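Local coordinates for protein 2-dehydropantoate 2-reductase (Geobacter metallireducens, PDB 3HN2) that probably catalyses the NADPH-dependent reduction of ketopantoate (2-dehydropantoate) to pantoate, a step in pantothenate biosynthesis, at residues W189-N194 / A272-T277; A228-L233 / E285-P290; I99-N104 / E110-L115. All coordinates share one frame; numbering follows the deposited sequence.

Contact 1: W189-N194 / A272-T277; sequences WNIPFN and AAIFRT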
ATOM      1  N   TRP A 189       9.802  -5.316  -7.563  1.00 45.35           N
ATOM      2  CA  TRP A 189       9.072  -4.058  -7.478  1.00 45.33           C
ATOM      3  C   TRP A 189       9.817  -2.913  -8.154  1.00 47.04           C
ATOM      4  O   TRP A 189       9.206  -2.107  -8.882  1.00 34.55           O
ATOM      5  CB  TRP A 189       8.771  -3.687  -6.020  1.00 38.71           C
ATOM      6  CG  TRP A 189       7.772  -2.592  -5.947  1.00 43.96           C
ATOM      7  CD1 TRP A 189       6.407  -2.726  -5.916  1.00 32.31           C
ATOM      8  CD2 TRP A 189       8.038  -1.184  -5.946  1.00 45.86           C
ATOM      9  NE1 TRP A 189       5.817  -1.490  -5.870  1.00 22.24           N
ATOM     10  CE2 TRP A 189       6.786  -0.523  -5.902  1.00 24.96           C
ATOM     11  CE3 TRP A 189       9.212  -0.416  -5.973  1.00 22.40           C
ATOM     12  CZ2 TRP A 189       6.674   0.870  -5.880  1.00 21.40           C
ATOM     13  CZ3 TRP A 189       9.105   0.980  -5.959  1.00 26.30           C
ATOM     14  CH2 TRP A 189       7.840   1.605  -5.913  1.00 48.16           C
ATOM     15  N   ASN A 190      11.125  -2.834  -7.882  1.00 29.97           N
ATOM     16  CA  ASN A 190      11.960  -1.704  -8.298  1.00 27.07           C
ATOM     17  C   ASN A 190      12.164  -1.596  -9.795  1.00 31.62           C
ATOM     18  O   ASN A 190      12.416  -0.513 -10.305  1.00 44.90           O
ATOM     19  CB  ASN A 190      13.344  -1.769  -7.626  1.00 44.66           C
ATOM     20  CG  ASN A 190      13.451  -0.889  -6.387  1.00 53.90           C
ATOM     21  OD1 ASN A 190      12.450  -0.383  -5.864  1.00 41.96           O
ATOM     22  ND2 ASN A 190      14.676  -0.712  -5.906  1.00 64.40           N
ATOM     23  N   ILE A 191      12.086  -2.717 -10.501  1.00 28.64           N
ATOM     24  CA  ILE A 191      12.346  -2.694 -11.934  1.00 28.24           C
ATOM     25  C   ILE A 191      11.163  -2.131 -12.752  1.00 33.21           C
ATOM     26  O   ILE A 191      11.365  -1.134 -13.447  1.00 30.45           O
ATOM     27  CB  ILE A 191      12.976  -4.019 -12.457  1.00 28.51           C
ATOM     28  CG1 ILE A 191      14.426  -4.125 -11.947  1.00 40.41           C
ATOM     29  CG2 ILE A 191      12.946  -4.082 -13.975  1.00 36.42           C
ATOM     30  CD1 ILE A 191      15.163  -5.398 -12.331  1.00 25.98           C
ATOM     31  N   PRO A 192       9.937  -2.723 -12.654  1.00 34.29           N
ATOM     32  CA  PRO A 192       8.813  -2.087 -13.381  1.00 37.41           C
ATOM     33  C   PRO A 192       8.532  -0.650 -12.961  1.00 28.35           C
ATOM     34  O   PRO A 192       8.356   0.205 -13.812  1.00 30.34           O
ATOM     35  CB  PRO A 192       7.607  -2.980 -13.052  1.00 30.04           C
ATOM     36  CG  PRO A 192       8.014  -3.740 -11.834  1.00 42.17           C
ATOM     37  CD  PRO A 192       9.486  -3.945 -11.959  1.00 31.60           C
ATOM     38  N   PHE A 193       8.578  -0.376 -11.666  1.00 41.58           N
ATOM     39  CA  PHE A 193       8.124   0.911 -11.161  1.00 36.73           C
ATOM     40  C   PHE A 193       9.169   2.023 -11.156  1.00 47.36           C
ATOM     41  O   PHE A 193       8.893   3.101 -11.673  1.00 54.07           O
ATOM     42  CB  PHE A 193       7.386   0.728  -9.839  1.00 35.34           C
ATOM     43  CG  PHE A 193       6.124  -0.075  -9.986  1.00 31.78           C
ATOM     44  CD1 PHE A 193       6.094  -1.421  -9.643  1.00 17.33           C
ATOM     45  CD2 PHE A 193       4.972   0.505 -10.526  1.00 26.45           C
ATOM     46  CE1 PHE A 193       4.929  -2.176  -9.798  1.00 48.62           C
ATOM     47  CE2 PHE A 193       3.803  -0.244 -10.685  1.00 24.90           C
ATOM     48  CZ  PHE A 193       3.778  -1.583 -10.325  1.00 33.16           C
ATOM     49  N   ASN A 194      10.370   1.784 -10.632  1.00 44.23           N
ATOM     50  CA  ASN A 194      11.438   2.782 -10.825  1.00 46.61           C
ATOM     51  C   ASN A 194      11.868   2.935 -12.292  1.00 47.96           C
ATOM     52  O   ASN A 194      12.430   3.961 -12.668  1.00 56.88           O
ATOM     53  CB  ASN A 194      12.647   2.529  -9.922  1.00 52.91           C
ATOM     54  CG  ASN A 194      12.378   2.883  -8.479  1.00 54.84           C
ATOM     55  OD1 ASN A 194      11.535   2.271  -7.825  1.00 82.11           O
ATOM     56  ND2 ASN A 194      13.100   3.873  -7.969  1.00 41.21           N
ATOM     57  N   ALA A 272      22.722   1.250 -13.448  1.00 40.08           N
ATOM     58  CA  ALA A 272      23.733   0.192 -13.345  1.00 25.87           C
ATOM     59  C   ALA A 272      23.339  -0.885 -12.337  1.00 25.19           C
ATOM     60  O   ALA A 272      23.207  -2.057 -12.701  1.00 31.74           O
ATOM     61  CB  ALA A 272      25.086   0.784 -13.022  1.00 37.85           C
ATOM     62  N   ALA A 273      23.078  -0.477 -11.098  1.00 34.46           N
ATOM     63  CA  ALA A 273      22.744  -1.414 -10.016  1.00 39.14           C
ATOM     64  C   ALA A 273      21.336  -2.023 -10.094  1.00 42.87           C
ATOM     65  O   ALA A 273      21.166  -3.217  -9.846  1.00 45.22           O
ATOM     66  CB  ALA A 273      22.954  -0.750  -8.671  1.00 46.75           C
ATOM     67  N   ILE A 274      20.336  -1.213 -10.432  1.00 36.10           N
ATOM     68  CA  ILE A 274      18.957  -1.705 -10.519  1.00 38.67           C
ATOM     69  C   ILE A 274      18.709  -2.586 -11.762  1.00 41.66           C
ATOM     70  O   ILE A 274      18.024  -3.611 -11.673  1.00 36.38           O
ATOM     71  CB  ILE A 274      17.920  -0.539 -10.412  1.00 42.07           C
ATOM     72  CG1 ILE A 274      18.059   0.180  -9.064  1.00 37.43           C
ATOM     73  CG2 ILE A 274      16.489  -1.044 -10.566  1.00 36.44           C
ATOM     74  CD1 ILE A 274      17.447   1.575  -9.040  1.00 50.93           C
ATOM     75  N   PHE A 275      19.295  -2.209 -12.900  1.00 46.45           N
ATOM     76  CA  PHE A 275      18.977  -2.855 -14.178  1.00 43.88           C
ATOM     77  C   PHE A 275      20.114  -3.659 -14.801  1.00 47.28           C
ATOM     78  O   PHE A 275      19.935  -4.834 -15.118  1.00 51.76           O
ATOM     79  CB  PHE A 275      18.504  -1.823 -15.200  1.00 44.21           C
ATOM     80  CG  PHE A 275      17.177  -1.212 -14.888  1.00 42.94           C
ATOM     81  CD1 PHE A 275      16.011  -1.752 -15.419  1.00 43.80           C
ATOM     82  CD2 PHE A 275      17.088  -0.069 -14.103  1.00 59.59           C
ATOM     83  CE1 PHE A 275      14.774  -1.170 -15.159  1.00 46.92           C
ATOM     84  CE2 PHE A 275      15.851   0.516 -13.828  1.00 56.09           C
ATOM     85  CZ  PHE A 275      14.696  -0.040 -14.356  1.00 40.32           C
ATOM     86  N   ARG A 276      21.269  -3.029 -15.002  1.00 48.27           N
ATOM     87  CA  ARG A 276      22.339  -3.659 -15.788  1.00 47.71           C
ATOM     88  C   ARG A 276      23.035  -4.813 -15.065  1.00 46.29           C
ATOM     89  O   ARG A 276      23.404  -5.804 -15.699  1.00 39.41           O
ATOM     90  CB  ARG A 276      23.343  -2.630 -16.322  1.00 41.60           C
ATOM     91  CG  ARG A 276      22.801  -1.757 -17.457  1.00 31.29           C
ATOM     92  CD  ARG A 276      22.551  -2.577 -18.722  1.00 52.11           C
ATOM     93  NE  ARG A 276      21.925  -1.805 -19.794  1.00 40.55           N
ATOM     94  CZ  ARG A 276      21.353  -2.345 -20.868  1.00 54.76           C
ATOM     95  NH1 ARG A 276      21.337  -3.664 -21.009  1.00 40.18           N
ATOM     96  NH2 ARG A 276      20.795  -1.570 -21.803  1.00 28.62           N
ATOM     97  N   THR A 277      23.172  -4.685 -13.744  1.00 48.04           N
ATOM     98  CA  THR A 277      23.714  -5.753 -12.884  1.00 45.71           C
ATOM     99  C   THR A 277      22.804  -7.002 -12.812  1.00 45.68           C
ATOM    100  O   THR A 277      23.305  -8.113 -13.010  1.00 46.41           O
ATOM    101  CB  THR A 277      24.102  -5.233 -11.455  1.00 36.61           C
ATOM    102  OG1 THR A 277      24.960  -4.090 -11.567  1.00 41.01           O
ATOM    103  CG2 THR A 277      24.808  -6.301 -10.655  1.00 50.83           C
TER
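I191 on helix 179-200 meets I274 and F275 on helix 271-284 inside the all-helical C-terminal half of this ketopantoate reductase. The local axes cross almost at right angles (100° between their N-to-C directions) and approach to 10.0 Å, so each helix offers the other a small patch of apolar side chains rather than a long seam.

I191 carries the contact, and its two branches part at CB. CG2 stands anti to the backbone N and rests 3.6 Å from CE1 of the F275 ring. CG1 lies beside that N (chi1 -71°) and goes the other way, to 3.6 Å from I274 O, with the I274 CG2 methyl a little farther off. From there the chain runs on extended to CD1, which ends 3.4 Å from the same I274 O. The I191 carbonyl joins in as well: its O sits 3.6 Å from F275 CZ, approaching the ring obliquely. On the flank, the I274 CG2 methyl also comes within 4.1 Å of N190 O.

Beyond the pair, I191 packs on I220 of helix 211-229 and V292 of helix 290-302, while F275 leans on L295 and A296. An alanine in place of I191 would remove both branches past CB and would probably leave the F275 ring and the I274 methyl facing a gap in this buried junction.

Helix 271-284 has a wider pi-type turn here: A272 O accepts from T277 N at 2.8 Å and also from T277 OG1 at 2.9 Å, the hydroxyl lying well above the carbonyl plane.

Contact 2: A228-L233 / E285-P290; sequences ANAQGL and EGIAMP
E285 and Q231 cross with their flat ends nearly perpendicular, the carboxylate and amide planes standing 86° apart. No hydrogen bond links the two groups. What meets the amide is the aliphatic part of the glutamate: E285 CG lies 3.7 Å from Q231 OE1, and the oxygens Q231 OE1 and E285 OE1 stay 3.9 Å from each other. The amide nitrogen is held by backbone carbonyls: Q231 NE2 donates to G227 O of helix 211-229 and, weakly, to Y281 O of helix 271-284. The bend of the Q231 chain at chi2 (65°) turns the amide toward E285 while leaving NE2 within reach of G227 O.

The E285 chain is bent at chi2 too, and its CG comes 3.3 Å from A230 O, the closest approach between the two segments. A230 O thus faces the CG methylene, and the carboxylate follows close by, with no hydrogen bond to it.

Beside this crossing sits a small apolar contact. A230 points its CB toward the other segment, and I287 answers with the tip of its longer branch, CD1 lying 3.7 Å from A230 CB. G286, between E285 and I287, has positive phi, a conformation that suits glycine; it is where the chain leaves helical geometry after helix 271-284.

Both segments are connections at helix ends in the helical C-terminal domain of the ketopantoate reductase family. Residues 230-233 lead out of helix 211-229. The turn at 285-289 joins helix 271-284 to helix 290-302, with M289 in the N-cap position of the latter. Helix 179-200 backs the first segment through W184, which touches A228 and Q231, while M289 and P290 pack on E223 of helix 211-229.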
ATOM      1  N   ALA A 228      15.763 -14.409 -11.051  1.00 62.57           N
ATOM      2  CA  ALA A 228      16.012 -14.644  -9.632  1.00 56.96           C
ATOM      3  C   ALA A 228      16.112 -16.129  -9.320  1.00 54.93           C
ATOM      4  O   ALA A 228      16.995 -16.549  -8.585  1.00 60.38           O
ATOM      5  CB  ALA A 228      14.925 -14.013  -8.792  1.00 57.35           C
ATOM      6  N   ASN A 229      15.203 -16.918  -9.886  1.00 55.59           N
ATOM      7  CA  ASN A 229      15.087 -18.334  -9.550  1.00 47.67           C
ATOM      8  C   ASN A 229      16.236 -19.206 -10.031  1.00 50.74           C
ATOM      9  O   ASN A 229      16.478 -20.279  -9.473  1.00 57.89           O
ATOM     10  CB  ASN A 229      13.747 -18.888 -10.026  1.00 36.81           C
ATOM     11  CG  ASN A 229      12.601 -18.444  -9.147  1.00 51.17           C
ATOM     12  OD1 ASN A 229      12.778 -18.233  -7.941  1.00 31.85           O
ATOM     13  ND2 ASN A 229      11.412 -18.299  -9.740  1.00 38.34           N
ATOM     14  N   ALA A 230      16.949 -18.737 -11.045  1.00 51.05           N
ATOM     15  CA  ALA A 230      18.125 -19.443 -11.527  1.00 59.64           C
ATOM     16  C   ALA A 230      19.426 -18.812 -11.011  1.00 63.41           C
ATOM     17  O   ALA A 230      20.439 -18.811 -11.710  1.00 66.14           O
ATOM     18  CB  ALA A 230      18.111 -19.508 -13.042  1.00 57.20           C
ATOM     19  N   GLN A 231      19.396 -18.301  -9.779  1.00 65.02           N
ATOM     20  CA  GLN A 231      20.544 -17.590  -9.204  1.00 68.44           C
ATOM     21  C   GLN A 231      21.149 -18.288  -7.975  1.00 70.50           C
ATOM     22  O   GLN A 231      21.971 -17.706  -7.255  1.00 68.00           O
ATOM     23  CB  GLN A 231      20.156 -16.146  -8.864  1.00 66.60           C
ATOM     24  CG  GLN A 231      21.247 -15.125  -9.136  1.00 69.86           C
ATOM     25  CD  GLN A 231      21.584 -15.012 -10.609  1.00 63.77           C
ATOM     26  OE1 GLN A 231      22.749 -15.084 -10.995  1.00 63.37           O
ATOM     27  NE2 GLN A 231      20.562 -14.843 -11.440  1.00 59.46           N
ATOM     28  N   GLY A 232      20.745 -19.534  -7.745  1.00 69.33           N
ATOM     29  CA  GLY A 232      21.241 -20.309  -6.610  1.00 68.84           C
ATOM     30  C   GLY A 232      20.596 -19.902  -5.300  1.00 68.58           C
ATOM     31  O   GLY A 232      21.248 -19.885  -4.252  1.00 70.07           O
ATOM     32  N   LEU A 233      19.309 -19.575  -5.366  1.00 64.05           N
ATOM     33  CA  LEU A 233      18.543 -19.197  -4.190  1.00 56.26           C
ATOM     34  C   LEU A 233      18.171 -20.438  -3.395  1.00 60.65           C
ATOM     35  O   LEU A 233      17.894 -21.491  -3.976  1.00 60.03           O
ATOM     36  CB  LEU A 233      17.282 -18.434  -4.599  1.00 54.08           C
ATOM     37  CG  LEU A 233      17.281 -16.898  -4.616  1.00 54.25           C
ATOM     38  CD1 LEU A 233      18.576 -16.284  -5.156  1.00 32.85           C
ATOM     39  CD2 LEU A 233      16.066 -16.380  -5.392  1.00 42.02           C
ATOM     40  N   GLU A 285      23.661 -16.742 -16.358  1.00 61.72           N
ATOM     41  CA  GLU A 285      22.995 -18.036 -16.261  1.00 59.42           C
ATOM     42  C   GLU A 285      22.175 -18.320 -17.512  1.00 58.98           C
ATOM     43  O   GLU A 285      21.583 -19.391 -17.642  1.00 59.40           O
ATOM     44  CB  GLU A 285      22.101 -18.095 -15.016  1.00 58.96           C
ATOM     45  CG  GLU A 285      22.756 -17.579 -13.729  1.00 62.77           C
ATOM     46  CD  GLU A 285      23.950 -18.409 -13.272  1.00 64.38           C
ATOM     47  OE1 GLU A 285      24.904 -17.807 -12.740  1.00 64.93           O
ATOM     48  OE2 GLU A 285      23.942 -19.652 -13.439  1.00 66.73           O
ATOM     49  N   GLY A 286      22.147 -17.351 -18.425  1.00 62.59           N
ATOM     50  CA  GLY A 286      21.446 -17.487 -19.701  1.00 64.53           C
ATOM     51  C   GLY A 286      19.938 -17.452 -19.562  1.00 63.15           C
ATOM     52  O   GLY A 286      19.275 -18.470 -19.755  1.00 62.95           O
ATOM     53  N   ILE A 287      19.405 -16.283 -19.207  1.00 65.10           N
ATOM     54  CA  ILE A 287      17.957 -16.076 -19.080  1.00 61.97           C
ATOM     55  C   ILE A 287      17.501 -14.952 -20.010  1.00 54.68           C
ATOM     56  O   ILE A 287      18.077 -13.865 -20.022  1.00 53.39           O
ATOM     57  CB  ILE A 287      17.517 -15.823 -17.591  1.00 62.81           C
ATOM     58  CG1 ILE A 287      17.324 -17.147 -16.845  1.00 59.98           C
ATOM     59  CG2 ILE A 287      16.199 -15.064 -17.504  1.00 50.49           C
ATOM     60  CD1 ILE A 287      18.582 -17.740 -16.271  1.00 76.35           C
ATOM     61  N   ALA A 288      16.479 -15.245 -20.807  1.00 60.83           N
ATOM     62  CA  ALA A 288      15.868 -14.268 -21.698  1.00 50.77           C
ATOM     63  C   ALA A 288      15.119 -13.221 -20.885  1.00 48.11           C
ATOM     64  O   ALA A 288      14.135 -13.532 -20.213  1.00 48.65           O
ATOM     65  CB  ALA A 288      14.934 -14.961 -22.673  1.00 45.42           C
ATOM     66  N   MET A 289      15.619 -11.989 -20.925  1.00 50.88           N
ATOM     67  CA  MET A 289      14.960 -10.852 -20.283  1.00 46.25           C
ATOM     68  C   MET A 289      14.819  -9.661 -21.244  1.00 48.44           C
ATOM     69  O   MET A 289      15.498  -8.645 -21.075  1.00 49.83           O
ATOM     70  CB  MET A 289      15.714 -10.439 -19.015  1.00 45.20           C
ATOM     71  CG  MET A 289      15.411 -11.301 -17.800  1.00 53.64           C
ATOM     72  SD  MET A 289      16.642 -11.188 -16.489  1.00 44.38           S
ATOM     73  CE  MET A 289      15.971  -9.936 -15.401  1.00 15.60           C
ATOM     74  N   PRO A 290      13.929  -9.779 -22.255  1.00 50.13           N
ATOM     75  CA  PRO A 290      13.823  -8.735 -23.285  1.00 46.99           C
ATOM     76  C   PRO A 290      13.257  -7.416 -22.777  1.00 43.98           C
ATOM     77  O   PRO A 290      13.661  -6.349 -23.247  1.00 44.57           O
ATOM     78  CB  PRO A 290      12.866  -9.346 -24.319  1.00 44.92           C
ATOM     79  CG  PRO A 290      12.779 -10.801 -23.979  1.00 52.96           C
ATOM     80  CD  PRO A 290      12.983 -10.879 -22.508  1.00 45.69           C
TER

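Contact 3: I99-N104 / E110-L115; sequences ILTLQN and EALATL
The nearest CA atoms are those of I99 and L112, 8.1 Å apart, where the last residues of strand 98-101 pack against helix 108-115. The strand directs I99 and T101 toward the helix and L100 away from it. In the helix, a regular bond runs from L115 N to A111 O, and L112 is the residue that faces the strand.

Its CD1 methyl makes the closest contacts. It lies 3.9 Å from T101 CB and equally far from T101 OG1, and 4.2 Å from I99 CG2, so one methyl bridges the side chains of I99 and T101. With L112 CG beside the backbone N (chi1 -65°), the isobutyl group reaches toward the strand. On the strand, T101 holds OG1 anti to its N (chi1 -157°), which brings the hydroxyl alongside the leucine methyl.

This is the first half of a beta-alpha-beta unit that continues into strand 121-129, in the Rossmann-type N-terminal domain. Strand 98-101 is flanked by parallel strands 72-75 and 121-129, and its backbone bonds reach V73, V75 and I122.

Around the contact, L112 also packs on I121, and on Y85 and I89 of helix 85-89. Past the strand end, Q103 turns its amide to other partners: OE1 bonds to Y85 OH and NE2 to L77 O.

On the helix, E110 O takes two bonds, from T114 N at 2.9 Å and from T114 OG1 at 2.7 Å, the two donors arriving from opposite faces of the carbonyl plane.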
ATOM      1  N   ILE A  99      30.075  -3.492   8.060  1.00 57.07           N
ATOM      2  CA  ILE A  99      29.574  -2.566   7.054  1.00 55.70           C
ATOM      3  C   ILE A  99      28.157  -2.949   6.613  1.00 54.31           C
ATOM      4  O   ILE A  99      27.917  -4.060   6.134  1.00 56.36           O
ATOM      5  CB  ILE A  99      30.546  -2.484   5.849  1.00 56.56           C
ATOM      6  CG1 ILE A  99      31.977  -2.219   6.341  1.00 59.87           C
ATOM      7  CG2 ILE A  99      30.111  -1.398   4.885  1.00 60.03           C
ATOM      8  CD1 ILE A  99      33.075  -2.606   5.376  1.00 53.40           C
ATOM      9  N   LEU A 100      27.221  -2.022   6.799  1.00 45.59           N
ATOM     10  CA  LEU A 100      25.816  -2.261   6.482  1.00 41.32           C
ATOM     11  C   LEU A 100      25.402  -1.470   5.252  1.00 38.92           C
ATOM     12  O   LEU A 100      25.402  -0.238   5.264  1.00 36.92           O
ATOM     13  CB  LEU A 100      24.926  -1.918   7.684  1.00 45.64           C
ATOM     14  CG  LEU A 100      23.390  -1.948   7.627  1.00 37.21           C
ATOM     15  CD1 LEU A 100      22.861  -3.220   7.015  1.00 33.37           C
ATOM     16  CD2 LEU A 100      22.840  -1.804   9.034  1.00 26.45           C
ATOM     17  N   THR A 101      25.055  -2.188   4.190  1.00 29.48           N
ATOM     18  CA  THR A 101      24.621  -1.551   2.955  1.00 31.94           C
ATOM     19  C   THR A 101      23.076  -1.527   2.832  1.00 35.06           C
ATOM     20  O   THR A 101      22.401  -2.547   3.023  1.00 29.78           O
ATOM     21  CB  THR A 101      25.355  -2.161   1.729  1.00 22.77           C
ATOM     22  OG1 THR A 101      25.359  -1.229   0.646  1.00 47.85           O
ATOM     23  CG2 THR A 101      24.754  -3.474   1.282  1.00 38.08           C
ATOM     24  N   LEU A 102      22.531  -0.345   2.557  1.00 38.57           N
ATOM     25  CA  LEU A 102      21.076  -0.156   2.454  1.00 46.48           C
ATOM     26  C   LEU A 102      20.657   0.390   1.096  1.00 48.31           C
ATOM     27  O   LEU A 102      19.488   0.711   0.873  1.00 48.42           O
ATOM     28  CB  LEU A 102      20.578   0.791   3.545  1.00 47.06           C
ATOM     29  CG  LEU A 102      20.365   0.284   4.969  1.00 50.53           C
ATOM     30  CD1 LEU A 102      20.108   1.460   5.881  1.00 49.52           C
ATOM     31  CD2 LEU A 102      19.213  -0.689   5.035  1.00 39.55           C
ATOM     32  N   GLN A 103      21.625   0.487   0.193  1.00 49.60           N
ATOM     33  CA  GLN A 103      21.413   1.037  -1.138  1.00 43.79           C
ATOM     34  C   GLN A 103      20.686   0.072  -2.062  1.00 40.60           C
ATOM     35  O   GLN A 103      20.455  -1.082  -1.715  1.00 38.77           O
ATOM     36  CB  GLN A 103      22.747   1.487  -1.736  1.00 47.40           C
ATOM     37  CG  GLN A 103      23.943   1.132  -0.857  1.00 49.94           C
ATOM     38  CD  GLN A 103      25.277   1.302  -1.548  1.00 45.48           C
ATOM     39  OE1 GLN A 103      26.044   0.352  -1.664  1.00 70.53           O
ATOM     40  NE2 GLN A 103      25.563   2.512  -2.010  1.00 34.15           N
ATOM     41  N   ASN A 104      20.330   0.559  -3.244  1.00 52.71           N
ATOM     42  CA  ASN A 104      19.449  -0.167  -4.154  1.00 52.52           C
ATOM     43  C   ASN A 104      20.168  -1.042  -5.174  1.00 51.57           C
ATOM     44  O   ASN A 104      21.299  -0.762  -5.565  1.00 55.23           O
ATOM     45  CB  ASN A 104      18.521   0.817  -4.873  1.00 52.96           C
ATOM     46  CG  ASN A 104      17.557   1.504  -3.928  1.00 54.94           C
ATOM     47  OD1 ASN A 104      17.425   1.119  -2.763  1.00 51.64           O
ATOM     48  ND2 ASN A 104      16.873   2.526  -4.428  1.00 53.82           N
ATOM     49  N   GLU A 110      28.698  -7.382  -2.583  1.00 46.84           N
ATOM     50  CA  GLU A 110      29.845  -8.097  -3.129  1.00 52.31           C
ATOM     51  C   GLU A 110      31.049  -7.189  -3.372  1.00 54.97           C
ATOM     52  O   GLU A 110      32.193  -7.620  -3.203  1.00 56.89           O
ATOM     53  CB  GLU A 110      29.450  -8.807  -4.432  1.00 46.06           C
ATOM     54  CG  GLU A 110      28.386  -9.903  -4.278  1.00 53.03           C
ATOM     55  CD  GLU A 110      26.936  -9.404  -4.422  1.00 63.87           C
ATOM     56  OE1 GLU A 110      26.070 -10.207  -4.832  1.00 51.82           O
ATOM     57  OE2 GLU A 110      26.653  -8.221  -4.128  1.00 62.34           O
ATOM     58  N   ALA A 111      30.782  -5.943  -3.774  1.00 52.72           N
ATOM     59  CA  ALA A 111      31.830  -4.956  -4.034  1.00 50.02           C
ATOM     60  C   ALA A 111      32.587  -4.646  -2.753  1.00 56.50           C
ATOM     61  O   ALA A 111      33.816  -4.741  -2.714  1.00 62.68           O
ATOM     62  CB  ALA A 111      31.239  -3.685  -4.616  1.00 42.08           C
ATOM     63  N   LEU A 112      31.827  -4.310  -1.712  1.00 57.49           N
ATOM     64  CA  LEU A 112      32.340  -4.028  -0.377  1.00 47.81           C
ATOM     65  C   LEU A 112      33.006  -5.242   0.257  1.00 50.19           C
ATOM     66  O   LEU A 112      33.931  -5.092   1.058  1.00 60.77           O
ATOM     67  CB  LEU A 112      31.199  -3.557   0.529  1.00 48.38           C
ATOM     68  CG  LEU A 112      30.477  -2.243   0.225  1.00 40.87           C
ATOM     69  CD1 LEU A 112      29.125  -2.208   0.935  1.00 39.87           C
ATOM     70  CD2 LEU A 112      31.325  -1.044   0.622  1.00 30.16           C
ATOM     71  N   ALA A 113      32.526  -6.435  -0.095  1.00 51.04           N
ATOM     72  CA  ALA A 113      33.109  -7.692   0.379  1.00 54.08           C
ATOM     73  C   ALA A 113      34.482  -7.946  -0.235  1.00 57.12           C
ATOM     74  O   ALA A 113      35.395  -8.388   0.456  1.00 59.14           O
ATOM     75  CB  ALA A 113      32.179  -8.854   0.099  1.00 46.52           C
ATOM     76  N   THR A 114      34.607  -7.658  -1.532  1.00 61.43           N
ATOM     77  CA  THR A 114      35.878  -7.715  -2.254  1.00 62.99           C
ATOM     78  C   THR A 114      36.837  -6.656  -1.711  1.00 64.78           C
ATOM     79  O   THR A 114      38.038  -6.902  -1.568  1.00 68.06           O
ATOM     80  CB  THR A 114      35.669  -7.469  -3.765  1.00 60.41           C
ATOM     81  OG1 THR A 114      34.599  -8.291  -4.240  1.00 73.35           O
ATOM     82  CG2 THR A 114      36.929  -7.790  -4.555  1.00 62.44           C
ATOM     83  N   LEU A 115      36.286  -5.488  -1.393  1.00 61.15           N
ATOM     84  CA  LEU A 115      37.080  -4.345  -0.993  1.00 56.87           C
ATOM     85  C   LEU A 115      37.581  -4.444   0.447  1.00 58.29           C
ATOM     86  O   LEU A 115      38.715  -4.058   0.729  1.00 56.90           O
ATOM     87  CB  LEU A 115      36.287  -3.056  -1.199  1.00 44.81           C
ATOM     88  CG  LEU A 115      37.056  -1.948  -1.918  1.00 60.30           C
ATOM     89  CD1 LEU A 115      36.114  -1.106  -2.752  1.00 69.87           C
ATOM     90  CD2 LEU A 115      37.858  -1.084  -0.951  1.00 74.66           C
TER

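How the contacts relate
Contacts 1 and 3 are buried, each centred about 11 Å from the centre of the chain, and both are largely apolar, with a threonine hydroxyl in contact 3 and backbone carbonyls in contact 1. Contact 2 is only partly buried, about 22 Å out, and mixes a methyl pair with glutamate and glutamine. Contacts 1 and 2 belong to the helical C-terminal half and are linked by helix 271-284: contact 1 uses its first turns, contact 2 the chain just past its end. Contact 3 belongs to the Rossmann-type half, yet it touches contact 1, A273 CB lying 3.5 Å from N104 O, which puts that junction at the boundary between the halves. Contact 2 touches neither of the others.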